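Local coordinates for protein Tas1 (Pseudomonas aeruginosa, PDB 6OX6) that pyrophosphorylates adenosine nucleotides to make (p)ppApp, acting as a type VI secretion toxin that depletes ADP and ATP in competitor cells, at residues 258-263 with 281-286; 269-274 with 310-315; 290-295 with 302-307; 324-329 with 362-367; 368-373 with 380-385. All blocks are in the same frame, centred on the assembly; numbering follows the deposited sequence. Where two conformers were deposited one is given.

Interaction 1: residues 258-263 with 281-286; sequences AAKAEI and APIKSR. With ACT (acetate ion), chain D.
K260 leaves helix 256-273 and lies across the end methyl of I283, in the loop that joins strand 277-280 to helix 286-296. The tight part is here: CD1 of I283 sits 3.6 Å from CD of K260 and 3.7 Å from its CB, so one methyl presses into the inner half of the lysine chain. That chain runs out with CG anti to the backbone N (chi1 -177°) and stays nearly extended over the next two torsions, which carries CE close to the carbonyl O of A281; the spacing there is so short that it is doubtful in detail. Only the last torsion bends (chi4 -51°), and it sets where NZ goes. NZ is 3.3 Å from A281 O, but the angle is too poor for a hydrogen bond, and the ammonium's salt-bridge partner is D264, one helical turn further on. The loose side begins at P282, whose CB points away from the helix and whose CA comes no nearer than 4.2 Å to K260 CE. Further along, K284 heads away from the helix, and its NZ makes a weak 3.0 Å bond to O of an acetate ion, probably picked up in crystallisation. No hydrogen bond links the two segments. The helix is thus joined to the loop through the carbon atoms of a lysine, while the lysine's charge is answered within its own helix.

Interaction 2: residues 269-274 with 310-315; sequences GLAAKH and NTIIVE
A271 and I312 meet where the C-terminal end of helix 256-273 packs on the mixed five-stranded sheet, an alpha/beta arrangement as in the RelA/SpoT-type alarmone synthetases. The first shell is purely apolar. CB of A271 touches CG2 of I312 at 4.1 Å, and CD1 of the same isoleucine, on its other branch, lies a looser 4.5 Å from CB of L270. The fork is set by a chi1 of -60°, which puts CG2 anti to the backbone N and CG1 anti to the carbonyl carbon. Two residues along the strand line, V314 repeats the theme, its CG1 standing 4.4 Å from CB of H274 where the chain leaves the helix. Outward from this layer, V278 of the edge strand touches both A271 and I312, and I362 packs on I312 from the neighbouring strand. Backbone bonds fix the strand on both flanks: I312 pairs with Q363 and N365, and T311 with A279. Two residues before I312, N310 ND2 bonds to OD1 of D264, a second tie to the same helix. H274 is turned back on its own helix, with L270 O in the plane of the imidazole at its edge, 3.0 Å from CD2.

Interaction 3: residues 290-295 with 302-307; sequences MQKINN and TKIKDL
The connection from helix 286-296 into strand 308-313 folds back on that helix, bringing I304 and D306 against I293 and K292. K292 stretches out with CG anti to the backbone N (chi1 -178°) and an extended chain, and its NZ ends 2.6 Å from OD2 of D306 in a salt bridge. The ammonium does not come in level with the carboxylate; it sits above it, 44° out of plane, and is 3.2 Å from OD1. K284 brings a second ammonium to OD2, so one oxygen is gripped by two lysines, one from this helix and one from the loop before it. Beside the charges is an apolar half: CG2 of I304 lies 3.8 Å from CG1 of I293, the two side chains crossing at about a right angle. The other branch of I304 reaches K292, its CD1 4.0 Å from the lysine CD. K305 turns away from the helix, and its NZ bonds to the carbonyl O of K303 at 2.9 Å. Both of these lysines also form salt bridges to the immunity protein, K303 to E41 and K305 to E21 of that chain. This is an alpha-to-beta connection of the sheet fold, packed on its own helix by I304 and tied to it by the K292-D306 salt bridge.

Interaction 4: residues 324-329 with 362-367; sequences AELANR and IQVNSP. With ACT (acetate ion), chain I.
L326 is the one residue of 324-329 that reaches across to I362 and V364, and the helix turns around it. A324 comes first, on the outer side, its carbonyl O taking the N-H of N328 at 2.9 Å. E325 follows, its OE1 in a weak bond with H274 NE2. Next is L326, pointing at the sheet, with CG anti to the carbonyl carbon and beside the backbone N (chi1 -61°). Its two methyls divide the work. CD1 meets CG2 of V364 tip to tip at 3.7 Å, and CD2 lies against CD1 of I362 at 3.9 Å, the two chains passing at a slant. I362 and V364 face the same way because they alternate with Q363 along strand 359-365, a central strand of the mixed sheet, here layered under helix 319-328; L270 of helix 256-273 also touches L326 and so joins the two helices over this face. At R329 the helix is ending, its N 3.1 Å from the O of L326. On the strand, Q363 points away from the helix, and an acetate ion lies on that side. N365 has its OD1 folded back onto the N-H of S366 at 3.0 Å, with an N-H...O angle of 145°. S366 then starts helix 367-373 as its N-cap, OG bonding weakly to the N of M369.

Interaction 5: residues 368-373 with 380-385; sequences EMIYAK and RILLGN. With ACT (acetate ion), chain I.
One oxygen of an acetate ion, O, takes a 2.6 Å hydrogen bond from NZ of K373, with Q363 NE2 as a weak second donor, right beside the pair that joins the two helices, I370 and L382. K373 gets there with a fully extended chain. The acetate, probably from the crystallisation liquor, turns its other oxygen to the hydrocarbon: OXT is 3.9 Å from CD1 of L382 and 4.0 Å from CG1 of I370. The contact centres on CG2 of I370, which meets both leucines. Anti to the backbone N with chi1 of -76°, this methyl lies 3.6 Å from CD1 of L382 and 3.9 Å from CD2 of L383. The two approaches differ. L382 crosses the isoleucine at about a right angle, whereas L383 slides past it in the opposite direction, and L383 CD2 also passes 4.0 Å from CB of I370. Just beyond, the helix stops at G384, whose phi of +81° suits glycine, and this residue is the N-cap of helix 385-393. R380 spans that corner, its NH1 bonded at 2.9 Å to OD1 of N385 from above the amide plane, while E376 and D389 take its other nitrogens. Helices 367-373 and 376-383, consecutive in the chain, pack together against the sheet, where I313 of strand 308-313 touches both I370 and L383.

Overall arrangement
From the N terminus, helix 256-273 enters the first two contacts. Interaction 1 closes the loop from that helix to the segment after strand 277-280. Interaction 2 opens before this loop has closed, so the two cross, and it ends on strand 308-313. Interaction 3 is nested inside interaction 2 and ties helix 286-296 to the loop ahead of that strand; K284 joins it to interaction 1 through D306. Interaction 4 follows in series, laying helix 319-328 on strand 359-365, about 8 Å centre to centre from interaction 2 and on the neighbouring strand. Interaction 5 comes last, pairing helices 367-373 and 376-383, and shares an acetate with interaction 4.

Interaction 1: residues 258-263 with 281-286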
# COMPACT_ATOMS: atom_id res chain seq x y z
N ALA A 258 -14.01 1.46 16.83
CA ALA A 258 -14.99 0.44 16.45
C ALA A 258 -14.58 -0.27 15.16
O ALA A 258 -14.83 -1.47 15.00
CB ALA A 258 -16.37 1.07 16.28
N ALA A 259 -13.97 0.46 14.22
CA ALA A 259 -13.50 -0.22 13.01
C ALA A 259 -12.37 -1.18 13.36
O ALA A 259 -12.33 -2.31 12.85
CB ALA A 259 -13.06 0.80 11.97
N LYS A 260 -11.50 -0.78 14.30
CA LYS A 260 -10.42 -1.66 14.72
C LYS A 260 -10.96 -2.96 15.28
O LYS A 260 -10.59 -4.06 14.83
CB LYS A 260 -9.54 -0.95 15.75
CG LYS A 260 -8.33 -1.77 16.19
CD LYS A 260 -7.86 -1.35 17.56
CE LYS A 260 -6.50 -1.94 17.88
NZ LYS A 260 -6.40 -3.42 17.66
N ALA A 261 -11.89 -2.87 16.25
CA ALA A 261 -12.49 -4.07 16.82
C ALA A 261 -13.07 -4.95 15.73
O ALA A 261 -12.89 -6.17 15.74
CB ALA A 261 -13.57 -3.69 17.84
N GLU A 262 -13.75 -4.34 14.76
CA GLU A 262 -14.36 -5.12 13.70
C GLU A 262 -13.31 -5.82 12.84
O GLU A 262 -13.40 -7.03 12.61
CB GLU A 262 -15.25 -4.20 12.86
CG GLU A 262 -16.15 -4.94 11.90
CD GLU A 262 -17.23 -4.03 11.34
OE1 GLU A 262 -17.51 -2.97 11.96
OE2 GLU A 262 -17.79 -4.38 10.28
N ILE A 263 -12.31 -5.08 12.34
CA ILE A 263 -11.34 -5.76 11.48
C ILE A 263 -10.48 -6.73 12.29
O ILE A 263 -10.05 -7.78 11.78
CB ILE A 263 -10.48 -4.77 10.66
CG1 ILE A 263 -9.70 -3.80 11.56
CG2 ILE A 263 -11.34 -4.04 9.60
CD1 ILE A 263 -8.65 -2.99 10.75
N ALA A 281 -2.61 -3.58 15.75
CA ALA A 281 -1.91 -2.32 15.91
C ALA A 281 -2.89 -1.30 16.48
O ALA A 281 -4.10 -1.45 16.31
CB ALA A 281 -1.36 -1.82 14.57
N PRO A 282 -2.40 -0.25 17.14
CA PRO A 282 -3.30 0.80 17.61
C PRO A 282 -3.78 1.66 16.44
O PRO A 282 -3.30 1.57 15.31
CB PRO A 282 -2.43 1.61 18.58
CG PRO A 282 -1.04 1.43 18.05
CD PRO A 282 -0.99 0.02 17.51
N ILE A 283 -4.76 2.51 16.76
CA ILE A 283 -5.30 3.46 15.79
C ILE A 283 -4.19 4.40 15.33
O ILE A 283 -3.29 4.75 16.11
CB ILE A 283 -6.47 4.21 16.46
CG1 ILE A 283 -7.79 3.50 16.16
CG2 ILE A 283 -6.55 5.67 16.05
CD1 ILE A 283 -7.91 2.15 16.80
N LYS A 284 -4.22 4.78 14.05
CA LYS A 284 -3.20 5.70 13.55
C LYS A 284 -3.16 6.95 14.42
O LYS A 284 -4.20 7.48 14.82
CB LYS A 284 -3.50 6.09 12.10
CG LYS A 284 -2.37 6.87 11.43
CD LYS A 284 -2.56 6.97 9.91
CE LYS A 284 -1.40 6.30 9.18
NZ LYS A 284 -1.22 4.86 9.57
N SER A 285 -1.95 7.42 14.73
CA SER A 285 -1.84 8.60 15.58
C SER A 285 -2.45 9.81 14.90
O SER A 285 -2.46 9.92 13.66
CB SER A 285 -0.37 8.90 15.93
OG SER A 285 0.21 9.83 15.01
N ARG A 286 -2.93 10.74 15.73
CA ARG A 286 -3.68 11.90 15.26
C ARG A 286 -2.89 12.72 14.23
O ARG A 286 -3.38 12.96 13.12
CB ARG A 286 -4.08 12.78 16.45
CG ARG A 286 -4.86 14.06 16.07
CD ARG A 286 -5.54 14.74 17.30
NE ARG A 286 -6.99 14.55 17.27
CZ ARG A 286 -7.63 13.68 18.05
NH1 ARG A 286 -6.95 12.96 18.92
NH2 ARG A 286 -8.95 13.55 17.95
C ACT D . 1.39 4.74 11.64
O ACT D . 1.41 5.66 10.76
OXT ACT D . 1.48 3.51 11.46
CH3 ACT D . 1.23 5.22 13.14

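Interaction 2: residues 269-274 with 310-315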
# COMPACT_ATOMS: atom_id res chain seq x y z
N GLY A 269 -10.28 -14.41 13.48
CA GLY A 269 -11.01 -15.51 12.91
C GLY A 269 -10.21 -16.17 11.80
O GLY A 269 -9.81 -17.34 11.91
N LEU A 270 -9.94 -15.42 10.73
CA LEU A 270 -9.25 -16.02 9.59
C LEU A 270 -7.85 -16.47 9.95
O LEU A 270 -7.36 -17.47 9.40
CB LEU A 270 -9.19 -15.04 8.43
CG LEU A 270 -10.56 -14.56 7.99
CD1 LEU A 270 -10.44 -13.18 7.37
CD2 LEU A 270 -11.08 -15.56 7.00
N ALA A 271 -7.16 -15.75 10.84
CA ALA A 271 -5.80 -16.17 11.19
C ALA A 271 -5.83 -17.51 11.92
O ALA A 271 -5.11 -18.45 11.55
CB ALA A 271 -5.11 -15.12 12.04
N ALA A 272 -6.67 -17.62 12.95
CA ALA A 272 -6.78 -18.86 13.69
C ALA A 272 -7.37 -20.00 12.87
O ALA A 272 -7.23 -21.16 13.27
CB ALA A 272 -7.59 -18.63 14.96
N LYS A 273 -7.99 -19.71 11.72
CA LYS A 273 -8.52 -20.74 10.83
C LYS A 273 -7.40 -21.50 10.11
O LYS A 273 -7.49 -22.73 9.94
CB LYS A 273 -9.45 -20.11 9.80
CG LYS A 273 -10.93 -20.36 10.02
CD LYS A 273 -11.67 -20.41 8.69
CE LYS A 273 -11.29 -21.67 7.89
NZ LYS A 273 -11.90 -21.76 6.53
N HIS A 274 -6.36 -20.80 9.64
CA HIS A 274 -5.35 -21.40 8.78
C HIS A 274 -4.00 -21.53 9.46
O HIS A 274 -2.98 -21.69 8.77
CB HIS A 274 -5.19 -20.59 7.50
CG HIS A 274 -6.47 -20.29 6.82
ND1 HIS A 274 -6.92 -21.02 5.74
CD2 HIS A 274 -7.42 -19.36 7.07
CE1 HIS A 274 -8.08 -20.53 5.33
NE2 HIS A 274 -8.41 -19.52 6.13
N ASN A 310 -4.48 -4.05 10.51
CA ASN A 310 -3.71 -5.13 11.09
C ASN A 310 -3.08 -5.96 9.98
O ASN A 310 -3.23 -5.66 8.79
CB ASN A 310 -4.56 -6.00 12.04
CG ASN A 310 -5.80 -6.54 11.38
OD1 ASN A 310 -5.72 -7.18 10.32
ND2 ASN A 310 -6.94 -6.37 12.04
N THR A 311 -2.33 -6.97 10.38
CA THR A 311 -1.63 -7.84 9.46
C THR A 311 -1.95 -9.28 9.83
O THR A 311 -1.90 -9.65 11.01
CB THR A 311 -0.09 -7.62 9.51
OG1 THR A 311 0.22 -6.24 9.28
CG2 THR A 311 0.61 -8.45 8.45
N ILE A 312 -2.26 -10.10 8.83
CA ILE A 312 -2.42 -11.53 9.02
C ILE A 312 -1.18 -12.23 8.48
O ILE A 312 -0.81 -12.06 7.31
CB ILE A 312 -3.70 -12.05 8.35
CG1 ILE A 312 -4.92 -11.34 8.94
CG2 ILE A 312 -3.78 -13.54 8.50
CD1 ILE A 312 -6.24 -11.68 8.24
N ILE A 313 -0.52 -12.99 9.33
CA ILE A 313 0.69 -13.72 8.94
C ILE A 313 0.31 -15.18 8.88
O ILE A 313 -0.10 -15.76 9.90
CB ILE A 313 1.86 -13.47 9.91
CG1 ILE A 313 2.21 -11.98 9.96
CG2 ILE A 313 3.09 -14.30 9.54
CD1 ILE A 313 1.59 -11.26 11.15
N VAL A 314 0.42 -15.78 7.70
CA VAL A 314 0.15 -17.20 7.51
C VAL A 314 1.23 -17.76 6.61
O VAL A 314 1.97 -17.01 5.97
CB VAL A 314 -1.26 -17.47 6.93
CG1 VAL A 314 -2.35 -17.20 7.98
CG2 VAL A 314 -1.50 -16.59 5.69
N GLU A 315 1.33 -19.08 6.55
CA GLU A 315 2.32 -19.70 5.68
C GLU A 315 2.01 -19.38 4.22
O GLU A 315 0.89 -19.00 3.86
CB GLU A 315 2.36 -21.20 5.91
CG GLU A 315 2.80 -21.54 7.32
CD GLU A 315 4.24 -21.10 7.61
OE1 GLU A 315 5.06 -20.98 6.66
OE2 GLU A 315 4.55 -20.86 8.80

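Interaction 3: residues 290-295 with 302-307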
# COMPACT_ATOMS: atom_id res chain seq x y z
N MSE A 290 -3.77 13.06 10.25
CA MSE A 290 -4.06 14.33 9.62
C MSE A 290 -3.13 14.69 8.49
O MSE A 290 -3.59 15.18 7.46
CB MSE A 290 -4.07 15.48 10.65
CG MSE A 290 -5.28 15.46 11.58
SE MSE A 290 -5.04 16.48 13.20
CE MSE A 290 -4.47 18.15 12.40
N GLN A 291 -1.84 14.42 8.67
CA GLN A 291 -0.85 14.70 7.65
C GLN A 291 -1.12 13.84 6.41
O GLN A 291 -0.99 14.31 5.28
CB GLN A 291 0.56 14.45 8.17
CG GLN A 291 1.15 15.61 8.96
CD GLN A 291 1.11 16.91 8.18
OE1 GLN A 291 0.10 17.23 7.55
NE2 GLN A 291 2.19 17.67 8.24
N LYS A 292 -1.49 12.59 6.64
CA LYS A 292 -1.78 11.67 5.53
C LYS A 292 -3.07 12.06 4.81
O LYS A 292 -3.14 12.02 3.57
CB LYS A 292 -1.86 10.24 6.05
CG LYS A 292 -2.10 9.20 4.98
CD LYS A 292 -1.88 7.80 5.55
CE LYS A 292 -1.80 6.75 4.45
NZ LYS A 292 -1.47 5.42 5.02
N ILE A 293 -4.10 12.46 5.55
CA ILE A 293 -5.32 12.96 4.92
C ILE A 293 -5.03 14.18 4.07
O ILE A 293 -5.53 14.31 2.94
CB ILE A 293 -6.39 13.28 5.98
CG1 ILE A 293 -6.96 11.98 6.53
CG2 ILE A 293 -7.47 14.22 5.37
CD1 ILE A 293 -7.65 12.15 7.92
N ASN A 294 -4.25 15.12 4.61
CA ASN A 294 -3.96 16.35 3.88
C ASN A 294 -3.07 16.11 2.66
O ASN A 294 -3.26 16.75 1.62
CB ASN A 294 -3.30 17.38 4.81
CG ASN A 294 -4.26 17.90 5.89
OD1 ASN A 294 -5.47 17.89 5.71
ND2 ASN A 294 -3.69 18.36 7.01
N ASN A 295 -2.08 15.21 2.76
CA ASN A 295 -1.11 15.00 1.68
C ASN A 295 -1.59 14.00 0.64
O ASN A 295 -1.59 14.29 -0.55
CB ASN A 295 0.23 14.53 2.23
CG ASN A 295 0.97 15.63 2.95
OD1 ASN A 295 0.96 16.79 2.51
ND2 ASN A 295 1.58 15.29 4.07
N THR A 302 -12.62 11.26 4.68
CA THR A 302 -13.33 10.03 4.42
C THR A 302 -12.58 9.12 3.46
O THR A 302 -13.02 7.98 3.24
CB THR A 302 -14.74 10.31 3.89
OG1 THR A 302 -14.65 10.86 2.56
CG2 THR A 302 -15.46 11.30 4.81
N LYS A 303 -11.46 9.59 2.89
CA LYS A 303 -10.68 8.81 1.93
C LYS A 303 -9.59 7.98 2.58
O LYS A 303 -9.02 7.12 1.89
CB LYS A 303 -10.05 9.74 0.89
CG LYS A 303 -11.04 10.31 -0.10
CD LYS A 303 -10.36 10.96 -1.29
CE LYS A 303 -11.42 11.42 -2.32
NZ LYS A 303 -12.13 12.67 -1.86
N ILE A 304 -9.25 8.22 3.85
CA ILE A 304 -8.15 7.48 4.46
C ILE A 304 -8.64 6.10 4.88
O ILE A 304 -9.73 5.95 5.45
CB ILE A 304 -7.54 8.26 5.65
CG1 ILE A 304 -6.35 7.49 6.22
CG2 ILE A 304 -8.58 8.50 6.74
CD1 ILE A 304 -5.50 8.33 7.20
N LYS A 305 -7.82 5.08 4.63
CA LYS A 305 -8.27 3.70 4.76
C LYS A 305 -7.52 2.89 5.81
O LYS A 305 -7.88 1.73 6.05
CB LYS A 305 -8.18 3.01 3.39
CG LYS A 305 -8.87 3.83 2.28
CD LYS A 305 -8.84 3.13 0.92
CE LYS A 305 -9.55 3.97 -0.16
NZ LYS A 305 -8.89 5.31 -0.38
N ASP A 306 -6.50 3.46 6.46
CA ASP A 306 -5.69 2.69 7.39
C ASP A 306 -5.67 3.30 8.78
O ASP A 306 -4.73 3.11 9.54
CB ASP A 306 -4.26 2.52 6.86
CG ASP A 306 -3.47 3.84 6.85
OD1 ASP A 306 -4.10 4.93 6.78
OD2 ASP A 306 -2.21 3.77 6.88
N LEU A 307 -6.72 4.05 9.13
CA LEU A 307 -6.86 4.46 10.53
C LEU A 307 -6.84 3.25 11.45
O LEU A 307 -6.11 3.22 12.45
CB LEU A 307 -8.14 5.29 10.70
CG LEU A 307 -8.02 6.70 10.11
CD1 LEU A 307 -9.34 7.43 10.23
CD2 LEU A 307 -6.89 7.48 10.80

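Interaction 4: residues 324-329 with 362-367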
# COMPACT_ATOMS: atom_id res chain seq x y z
N ALA A 324 -8.86 -14.78 -0.64
CA ALA A 324 -10.21 -15.11 -1.11
C ALA A 324 -11.24 -14.92 -0.01
O ALA A 324 -12.39 -14.52 -0.27
CB ALA A 324 -10.25 -16.54 -1.62
N GLU A 325 -10.83 -15.18 1.23
CA GLU A 325 -11.70 -15.04 2.39
C GLU A 325 -12.12 -13.59 2.60
O GLU A 325 -13.29 -13.31 2.84
CB GLU A 325 -11.01 -15.58 3.64
CG GLU A 325 -11.64 -16.85 4.20
CD GLU A 325 -10.88 -18.10 3.81
OE1 GLU A 325 -9.94 -18.48 4.55
OE2 GLU A 325 -11.21 -18.70 2.77
N LEU A 326 -11.16 -12.67 2.51
CA LEU A 326 -11.45 -11.26 2.69
C LEU A 326 -12.33 -10.75 1.56
O LEU A 326 -13.19 -9.88 1.76
CB LEU A 326 -10.13 -10.47 2.78
CG LEU A 326 -9.17 -10.82 3.94
CD1 LEU A 326 -7.76 -10.26 3.71
CD2 LEU A 326 -9.70 -10.28 5.23
N ALA A 327 -12.08 -11.25 0.34
CA ALA A 327 -12.90 -10.88 -0.80
C ALA A 327 -14.34 -11.30 -0.57
O ALA A 327 -15.27 -10.50 -0.77
CB ALA A 327 -12.35 -11.53 -2.07
N ASN A 328 -14.55 -12.53 -0.09
CA ASN A 328 -15.90 -13.00 0.16
C ASN A 328 -16.63 -12.18 1.21
O ASN A 328 -17.86 -12.24 1.29
CB ASN A 328 -15.88 -14.48 0.54
CG ASN A 328 -15.58 -15.35 -0.64
OD1 ASN A 328 -15.96 -15.02 -1.76
ND2 ASN A 328 -14.84 -16.43 -0.42
N ARG A 329 -15.91 -11.42 2.03
CA ARG A 329 -16.55 -10.54 3.00
C ARG A 329 -16.68 -9.12 2.48
O ARG A 329 -16.94 -8.20 3.26
CB ARG A 329 -15.78 -10.58 4.31
CG ARG A 329 -15.72 -11.99 4.84
CD ARG A 329 -15.11 -12.01 6.20
NE ARG A 329 -15.91 -11.23 7.14
CZ ARG A 329 -16.60 -11.74 8.15
NH1 ARG A 329 -16.60 -13.05 8.38
NH2 ARG A 329 -17.28 -10.93 8.95
N ILE A 362 -6.59 -4.64 6.12
CA ILE A 362 -6.05 -5.93 6.55
C ILE A 362 -5.03 -6.41 5.52
O ILE A 362 -5.39 -6.73 4.38
CB ILE A 362 -7.13 -6.98 6.76
CG1 ILE A 362 -8.12 -6.54 7.83
CG2 ILE A 362 -6.47 -8.26 7.19
CD1 ILE A 362 -9.33 -7.48 7.95
N GLN A 363 -3.77 -6.51 5.93
CA GLN A 363 -2.72 -7.03 5.06
C GLN A 363 -2.45 -8.48 5.38
O GLN A 363 -2.63 -8.92 6.52
CB GLN A 363 -1.43 -6.24 5.24
CG GLN A 363 -1.52 -4.81 4.82
CD GLN A 363 -0.18 -4.15 4.95
OE1 GLN A 363 0.21 -3.73 6.04
NE2 GLN A 363 0.55 -4.11 3.87
N VAL A 364 -1.98 -9.22 4.38
CA VAL A 364 -1.67 -10.63 4.55
C VAL A 364 -0.35 -10.91 3.85
O VAL A 364 -0.12 -10.44 2.73
CB VAL A 364 -2.76 -11.56 3.97
CG1 VAL A 364 -2.58 -12.93 4.53
CG2 VAL A 364 -4.19 -11.03 4.27
N ASN A 365 0.49 -11.71 4.49
CA ASN A 365 1.75 -12.10 3.87
C ASN A 365 2.31 -13.28 4.64
O ASN A 365 1.81 -13.64 5.71
CB ASN A 365 2.78 -10.96 3.86
CG ASN A 365 3.54 -10.88 2.54
OD1 ASN A 365 3.79 -11.90 1.91
ND2 ASN A 365 3.86 -9.66 2.11
N SER A 366 3.36 -13.88 4.07
CA SER A 366 4.07 -14.98 4.70
C SER A 366 5.17 -14.47 5.62
O SER A 366 5.58 -13.30 5.55
CB SER A 366 4.68 -15.87 3.62
OG SER A 366 5.55 -15.13 2.80
N PRO A 367 5.66 -15.32 6.53
CA PRO A 367 6.81 -14.91 7.35
C PRO A 367 8.04 -14.60 6.52
O PRO A 367 8.80 -13.68 6.86
CB PRO A 367 7.04 -16.11 8.28
CG PRO A 367 5.74 -16.88 8.26
CD PRO A 367 5.18 -16.67 6.89
C ACT I . 3.73 -5.84 5.33
O ACT I . 3.74 -4.74 4.70
OXT ACT I . 4.37 -6.16 6.38
CH3 ACT I . 2.79 -6.96 4.72

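Interaction 5: residues 368-373 with 380-385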
# COMPACT_ATOMS: atom_id res chain seq x y z
N GLU A 368 8.26 -15.32 5.41
CA GLU A 368 9.45 -15.09 4.61
C GLU A 368 9.44 -13.69 4.01
O GLU A 368 10.47 -13.00 3.99
CB GLU A 368 9.56 -16.15 3.51
CG GLU A 368 9.85 -17.55 4.03
CD GLU A 368 8.68 -18.19 4.79
OE1 GLU A 368 7.54 -17.66 4.71
OE2 GLU A 368 8.88 -19.21 5.49
N MSE A 369 8.29 -13.27 3.50
CA MSE A 369 8.16 -11.96 2.88
C MSE A 369 8.33 -10.85 3.87
O MSE A 369 8.95 -9.82 3.54
CB MSE A 369 6.78 -11.85 2.24
CG MSE A 369 6.73 -12.60 0.91
SE MSE A 369 8.29 -12.10 -0.18
CE MSE A 369 7.97 -10.16 -0.24
N ILE A 370 7.80 -11.03 5.08
CA ILE A 370 7.90 -10.00 6.12
C ILE A 370 9.33 -9.89 6.63
O ILE A 370 9.85 -8.79 6.84
CB ILE A 370 6.91 -10.31 7.25
CG1 ILE A 370 5.49 -9.95 6.79
CG2 ILE A 370 7.34 -9.52 8.54
CD1 ILE A 370 4.39 -10.64 7.54
N TYR A 371 9.97 -11.03 6.86
CA TYR A 371 11.40 -11.04 7.16
C TYR A 371 12.17 -10.23 6.13
O TYR A 371 13.02 -9.40 6.47
CB TYR A 371 11.90 -12.48 7.18
CG TYR A 371 13.37 -12.60 7.47
CD1 TYR A 371 14.27 -12.95 6.47
CD2 TYR A 371 13.85 -12.37 8.74
CE1 TYR A 371 15.63 -13.07 6.74
CE2 TYR A 371 15.19 -12.47 9.03
CZ TYR A 371 16.07 -12.82 8.02
OH TYR A 371 17.40 -12.91 8.33
N ALA A 372 11.85 -10.45 4.86
CA ALA A 372 12.60 -9.80 3.79
C ALA A 372 12.37 -8.30 3.78
O ALA A 372 13.32 -7.53 3.62
CB ALA A 372 12.19 -10.41 2.45
N LYS A 373 11.13 -7.88 3.97
CA LYS A 373 10.79 -6.48 3.77
C LYS A 373 11.11 -5.62 4.99
O LYS A 373 11.67 -4.53 4.84
CB LYS A 373 9.32 -6.35 3.41
CG LYS A 373 8.84 -4.91 3.41
CD LYS A 373 7.33 -4.85 3.17
CE LYS A 373 6.80 -3.45 3.37
NZ LYS A 373 5.35 -3.38 3.10
N ARG A 380 10.27 -8.90 14.10
CA ARG A 380 10.11 -9.62 15.36
C ARG A 380 8.75 -9.36 15.97
O ARG A 380 8.14 -10.27 16.54
CB ARG A 380 11.21 -9.26 16.37
CG ARG A 380 12.56 -9.86 16.06
CD ARG A 380 13.53 -9.62 17.22
NE ARG A 380 14.77 -10.33 16.98
CZ ARG A 380 14.96 -11.61 17.28
NH1 ARG A 380 13.97 -12.32 17.83
NH2 ARG A 380 16.13 -12.19 17.02
N ILE A 381 8.25 -8.13 15.87
CA ILE A 381 6.92 -7.85 16.38
C ILE A 381 5.86 -8.56 15.54
O ILE A 381 4.94 -9.19 16.08
CB ILE A 381 6.67 -6.34 16.42
CG1 ILE A 381 7.70 -5.63 17.29
CG2 ILE A 381 5.25 -6.04 16.88
CD1 ILE A 381 7.53 -4.13 17.31
N LEU A 382 5.96 -8.46 14.21
CA LEU A 382 4.94 -9.07 13.36
C LEU A 382 4.91 -10.59 13.50
O LEU A 382 3.84 -11.20 13.54
CB LEU A 382 5.17 -8.70 11.90
CG LEU A 382 5.02 -7.23 11.57
CD1 LEU A 382 5.27 -6.96 10.09
CD2 LEU A 382 3.62 -6.79 11.97
N LEU A 383 6.09 -11.23 13.49
CA LEU A 383 6.17 -12.68 13.47
C LEU A 383 6.23 -13.30 14.85
O LEU A 383 6.00 -14.51 14.99
CB LEU A 383 7.40 -13.16 12.69
CG LEU A 383 7.63 -12.57 11.30
CD1 LEU A 383 8.86 -13.22 10.68
CD2 LEU A 383 6.41 -12.76 10.41
N GLY A 384 6.56 -12.51 15.87
CA GLY A 384 6.99 -13.08 17.11
C GLY A 384 8.45 -13.48 17.05
O GLY A 384 9.03 -13.71 15.99
N ASN A 385 9.05 -13.58 18.24
CA ASN A 385 10.48 -13.84 18.33
C ASN A 385 10.83 -15.21 17.77
O ASN A 385 11.83 -15.35 17.07
CB ASN A 385 10.94 -13.73 19.79
CG ASN A 385 11.21 -12.29 20.18
OD1 ASN A 385 11.66 -11.49 19.36
ND2 ASN A 385 10.94 -11.95 21.45
C ACT I . 3.73 -5.84 5.33
O ACT I . 3.74 -4.74 4.70
OXT ACT I . 4.37 -6.16 6.38
CH3 ACT I . 2.79 -6.96 4.72